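Local atomic coordinates of hypothetical methylmalonyl-CoA decarboxylase alpha subunit (PDB entry 1X0U), a protein that is a putative carboxyl transferase subunit of the ClpP/crotonase clan, found with six copies in its assembly. Residues T83-G86 and R91-F94; L48-G53 and V93-Q98. All blocks are in the same frame, centred on the assembly; numbering follows the deposited sequence.

Contact 1. Residues T83-G86 and R91-F94; sequences TGWG and RTVF
Two first torsions bring Trp85 and Phe94 together: Trp85 places CG between its backbone N and carbonyl carbon (chi1 79°), whereas Phe94 turns CG beside its own backbone N and anti to the carbonyl carbon (chi1 -89°). The two side chains then run alongside each other in the same direction, and the methylene of Trp85 settles on the phenyl ring. Its CB stands 3.5 Å from the centroid of the Phe94 ring and almost exactly on the ring normal, a CH-pi contact over the centre of one face. Further out, the Trp85 five-membered ring and the Phe94 ring meet obliquely, their planes inclined at 41°. On the CD1 side of the five-membered ring lies Thr92, whose CG2 is 4.0 Å from Trp85 CD1. This is the antiparallel beta hairpin of strands 81-88 and 91-98, within a mixed sheet of the crotonase-like fold. Trp85 and Phe94 form a non-hydrogen-bonded pair, the kind in which facing CA atoms come closer, here with 4.2 Å between Trp85 CA and Phe94 CA. The next pair is hydrogen-bonded: Gly86 N donates to Val93 O at 3.1 Å, and Val93 N returns a bond to Gly86 O. That second carbonyl also receives a CA-H...O contact from Thr92 CA, while Gly84 O lies 3.2 Å from Phe94 CD2. Helix 109-125 packs against Phe94 through Leu121, Ala122 and Val125, and Met504 of the second subunit touches both aromatic residues. Beside the hairpin turn, Arg91 NH2 bonds to Leu253 O and Ser255 OG.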
loop_
_atom_site.group_PDB
_atom_site.type_symbol
_atom_site.label_atom_id
_atom_site.label_comp_id
_atom_site.label_asym_id
_atom_site.label_seq_id
_atom_site.Cartn_x
_atom_site.Cartn_y
_atom_site.Cartn_z
ATOM N N THR A 83 0.877 8.067 36.249
ATOM C CA THR A 83 0.715 7.980 34.809
ATOM C C THR A 83 -0.734 8.183 34.396
ATOM O O THR A 83 -1.662 7.809 35.106
ATOM C CB THR A 83 1.189 6.606 34.277
ATOM O OG1 THR A 83 0.586 5.561 35.053
ATOM C CG2 THR A 83 2.703 6.483 34.361
ATOM N N GLY A 84 -0.905 8.783 33.229
ATOM C CA GLY A 84 -2.223 9.053 32.708
ATOM C C GLY A 84 -2.159 10.112 31.633
ATOM O O GLY A 84 -1.102 10.355 31.037
ATOM N N TRP A 85 -3.284 10.765 31.391
ATOM C CA TRP A 85 -3.338 11.797 30.366
ATOM C C TRP A 85 -4.289 12.899 30.809
ATOM O O TRP A 85 -5.083 12.712 31.726
ATOM C CB TRP A 85 -3.853 11.201 29.055
ATOM C CG TRP A 85 -5.356 11.036 29.029
ATOM C CD1 TRP A 85 -6.270 11.954 28.610
ATOM C CD2 TRP A 85 -6.115 9.897 29.491
ATOM N NE1 TRP A 85 -7.553 11.467 28.782
ATOM C CE2 TRP A 85 -7.485 10.209 29.320
ATOM C CE3 TRP A 85 -5.769 8.655 30.033
ATOM C CZ2 TRP A 85 -8.510 9.319 29.671
ATOM C CZ3 TRP A 85 -6.788 7.769 30.384
ATOM C CH2 TRP A 85 -8.144 8.108 30.200
ATOM N N GLY A 86 -4.203 14.035 30.125
ATOM C CA GLY A 86 -5.065 15.165 30.395
ATOM C C GLY A 86 -5.025 16.122 29.207
ATOM O O GLY A 86 -4.618 15.761 28.102
ATOM N N ARG A 91 -5.547 20.424 24.361
ATOM C CA ARG A 91 -5.040 19.339 23.530
ATOM C C ARG A 91 -4.638 18.162 24.406
ATOM O O ARG A 91 -4.086 18.344 25.488
ATOM C CB ARG A 91 -3.834 19.823 22.720
ATOM C CG ARG A 91 -4.132 21.040 21.848
ATOM C CD ARG A 91 -2.870 21.575 21.188
ATOM N NE ARG A 91 -2.296 20.637 20.231
ATOM C CZ ARG A 91 -1.057 20.734 19.760
ATOM N NH1 ARG A 91 -0.266 21.725 20.172
ATOM N NH2 ARG A 91 -0.614 19.865 18.855
ATOM N N THR A 92 -4.905 16.955 23.930
ATOM C CA THR A 92 -4.584 15.759 24.694
ATOM C C THR A 92 -3.109 15.357 24.689
ATOM O O THR A 92 -2.502 15.177 23.632
ATOM C CB THR A 92 -5.397 14.550 24.200
ATOM O OG1 THR A 92 -6.796 14.859 24.255
ATOM C CG2 THR A 92 -5.119 13.337 25.071
ATOM N N VAL A 93 -2.530 15.233 25.877
ATOM C CA VAL A 93 -1.150 14.790 25.974
ATOM C C VAL A 93 -1.038 13.825 27.148
ATOM O O VAL A 93 -1.800 13.894 28.106
ATOM C CB VAL A 93 -0.127 15.975 26.136
ATOM C CG1 VAL A 93 -0.814 17.315 25.909
ATOM C CG2 VAL A 93 0.573 15.905 27.475
ATOM N N PHE A 94 -0.099 12.901 27.038
ATOM C CA PHE A 94 0.144 11.926 28.079
ATOM C C PHE A 94 1.361 12.357 28.878
ATOM O O PHE A 94 2.194 13.131 28.405
ATOM C CB PHE A 94 0.387 10.538 27.477
ATOM C CG PHE A 94 -0.871 9.733 27.278
ATOM C CD1 PHE A 94 -1.693 9.956 26.179
ATOM C CD2 PHE A 94 -1.240 8.763 28.207
ATOM C CE1 PHE A 94 -2.862 9.219 26.011
ATOM C CE2 PHE A 94 -2.399 8.025 28.050
ATOM C CZ PHE A 94 -3.212 8.248 26.957
#

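Contact 2. Residues L48-G53 and V93-Q98; sequences LLFDDG and VFAYAQ
Phe50 meets strand 93-98 with one edge of its ring, bringing CE2 and CZ up to the backbone and to one methyl each of Val93 and Ala95. CZ touches the methyl of Ala95, with 3.6 Å between Phe50 CZ and Ala95 CB, and that methyl lies in the ring plane. CE2 is 3.4 Å from the carbonyl oxygen of Val93, which also sits at the edge of the ring, and 3.7 Å separates Phe50 CE2 from Val93 CG2. Phe50 CG is anti to the carbonyl carbon and beside the backbone N (chi1 -68°), which swings the phenyl group toward the strand. The ring thus lies against the face of the mixed sheet that carries Val93 and Ala95, opposite the one where Phe94 meets helix 109-125. Phe50 is the first residue to leave helical geometry after helix 42-49, so the ring joins the helix's exit to the hairpin strand. Within its own segment, Leu49 CG lies 3.9 Å above one ring face, offset toward the rim, and Leu49 in turn packs on Ile243 and Thr246 of helix 239-252. Outside the segments, Val88 and Phe55 also touch Phe50. The next residue, Asp51, fixes the chain to the hairpin turn: its OD1 accepts from Asp89 N and its OD2 from Gly90 N.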
loop_
_atom_site.group_PDB
_atom_site.type_symbol
_atom_site.label_atom_id
_atom_site.label_comp_id
_atom_site.label_asym_id
_atom_site.label_seq_id
_atom_site.Cartn_x
_atom_site.Cartn_y
_atom_site.Cartn_z
ATOM N N LEU A 48 -0.039 21.561 37.682
ATOM C CA LEU A 48 0.424 22.795 37.044
ATOM C C LEU A 48 0.360 22.641 35.515
ATOM O O LEU A 48 -0.189 23.497 34.813
ATOM C CB LEU A 48 1.871 23.108 37.457
ATOM C CG LEU A 48 2.233 24.116 38.557
ATOM C CD1 LEU A 48 0.996 24.776 39.149
ATOM C CD2 LEU A 48 3.030 23.405 39.639
ATOM N N LEU A 49 0.902 21.533 35.011
ATOM C CA LEU A 49 0.948 21.260 33.581
ATOM C C LEU A 49 -0.378 21.091 32.849
ATOM O O LEU A 49 -0.569 21.641 31.766
ATOM C CB LEU A 49 1.804 20.016 33.319
ATOM C CG LEU A 49 1.813 19.484 31.879
ATOM C CD1 LEU A 49 2.260 20.587 30.934
ATOM C CD2 LEU A 49 2.749 18.273 31.777
ATOM N N PHE A 50 -1.292 20.323 33.418
ATOM C CA PHE A 50 -2.549 20.080 32.734
ATOM C C PHE A 50 -3.601 21.099 33.054
ATOM O O PHE A 50 -3.626 21.612 34.166
ATOM C CB PHE A 50 -3.032 18.672 33.046
ATOM C CG PHE A 50 -2.163 17.614 32.445
ATOM C CD1 PHE A 50 -1.091 17.093 33.150
ATOM C CD2 PHE A 50 -2.380 17.187 31.137
ATOM C CE1 PHE A 50 -0.253 16.156 32.561
ATOM C CE2 PHE A 50 -1.546 16.254 30.547
ATOM C CZ PHE A 50 -0.485 15.741 31.257
ATOM N N ASP A 51 -4.443 21.409 32.070
ATOM C CA ASP A 51 -5.494 22.398 32.254
ATOM C C ASP A 51 -6.061 22.132 33.627
ATOM O O ASP A 51 -7.041 21.408 33.812
ATOM C CB ASP A 51 -6.528 22.272 31.139
ATOM C CG ASP A 51 -5.921 22.548 29.782
ATOM O OD1 ASP A 51 -4.821 23.131 29.761
ATOM O OD2 ASP A 51 -6.518 22.200 28.747
ATOM N N ASP A 52 -5.345 22.727 34.578
ATOM C CA ASP A 52 -5.561 22.628 36.004
ATOM C C ASP A 52 -6.922 22.152 36.374
ATOM O O ASP A 52 -7.938 22.609 35.842
ATOM C CB ASP A 52 -5.229 23.966 36.693
ATOM C CG ASP A 52 -3.744 24.336 36.573
ATOM O OD1 ASP A 52 -3.239 25.086 37.447
ATOM O OD2 ASP A 52 -3.082 23.885 35.605
ATOM N N GLY A 53 -6.923 21.203 37.295
ATOM C CA GLY A 53 -8.163 20.638 37.759
ATOM C C GLY A 53 -8.502 19.337 37.063
ATOM O O GLY A 53 -9.611 18.837 37.262
ATOM N N VAL A 93 -2.530 15.233 25.877
ATOM C CA VAL A 93 -1.150 14.790 25.974
ATOM C C VAL A 93 -1.038 13.825 27.148
ATOM O O VAL A 93 -1.800 13.894 28.106
ATOM C CB VAL A 93 -0.127 15.975 26.136
ATOM C CG1 VAL A 93 -0.814 17.315 25.909
ATOM C CG2 VAL A 93 0.573 15.905 27.475
ATOM N N PHE A 94 -0.099 12.901 27.038
ATOM C CA PHE A 94 0.144 11.926 28.079
ATOM C C PHE A 94 1.361 12.357 28.878
ATOM O O PHE A 94 2.194 13.131 28.405
ATOM C CB PHE A 94 0.387 10.538 27.477
ATOM C CG PHE A 94 -0.871 9.733 27.278
ATOM C CD1 PHE A 94 -1.693 9.956 26.179
ATOM C CD2 PHE A 94 -1.240 8.763 28.207
ATOM C CE1 PHE A 94 -2.862 9.219 26.011
ATOM C CE2 PHE A 94 -2.399 8.025 28.050
ATOM C CZ PHE A 94 -3.212 8.248 26.957
ATOM N N ALA A 95 1.459 11.858 30.099
ATOM C CA ALA A 95 2.594 12.192 30.939
ATOM C C ALA A 95 2.738 11.224 32.092
ATOM O O ALA A 95 1.800 10.513 32.450
ATOM C CB ALA A 95 2.435 13.615 31.493
ATOM N N TYR A 96 3.944 11.183 32.639
ATOM C CA TYR A 96 4.213 10.402 33.822
ATOM C C TYR A 96 5.030 11.342 34.690
ATOM O O TYR A 96 5.776 12.187 34.183
ATOM C CB TYR A 96 4.973 9.106 33.531
ATOM C CG TYR A 96 6.378 9.251 33.010
ATOM C CD1 TYR A 96 6.660 9.070 31.654
ATOM C CD2 TYR A 96 7.440 9.511 33.876
ATOM C CE1 TYR A 96 7.956 9.140 31.182
ATOM C CE2 TYR A 96 8.746 9.581 33.408
ATOM C CZ TYR A 96 8.994 9.395 32.055
ATOM O OH TYR A 96 10.279 9.491 31.574
ATOM N N ALA A 97 4.844 11.223 35.996
ATOM C CA ALA A 97 5.556 12.052 36.952
ATOM C C ALA A 97 6.031 11.113 38.040
ATOM O O ALA A 97 5.220 10.532 38.760
ATOM C CB ALA A 97 4.622 13.109 37.529
ATOM N N GLN A 98 7.341 10.935 38.124
ATOM C CA GLN A 98 7.910 10.060 39.128
ATOM C C GLN A 98 7.846 10.759 40.482
ATOM O O GLN A 98 8.054 11.970 40.582
ATOM C CB GLN A 98 9.350 9.707 38.753
ATOM C CG GLN A 98 9.451 8.906 37.457
ATOM C CD GLN A 98 10.883 8.635 37.038
ATOM O OE1 GLN A 98 11.692 9.558 36.902
ATOM N NE2 GLN A 98 11.204 7.364 36.819
#

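Contact 1 pairs two strands within the sheet, and contact 2 lays Phe50 on one face of strand 91-98; their centres are about 7 Å apart. Val93 serves both, through its backbone in contact 1 and through its side chain and carbonyl oxygen in contact 2, whereas the Phe94 side chain works in contact 1 alone. In chain order, segment 48-53 comes first, then strand 81-88, then strand 91-98, where both contacts end. They also touch directly: Gly84 O and Ala95 N form a probable hydrogen bond, and Phe50 CD2 packs against Gly86 C. Strands 81-88 and 91-98 are neighbours in one mixed sheet, with the chain after helix 42-49 on one face and helix 109-125 on the other.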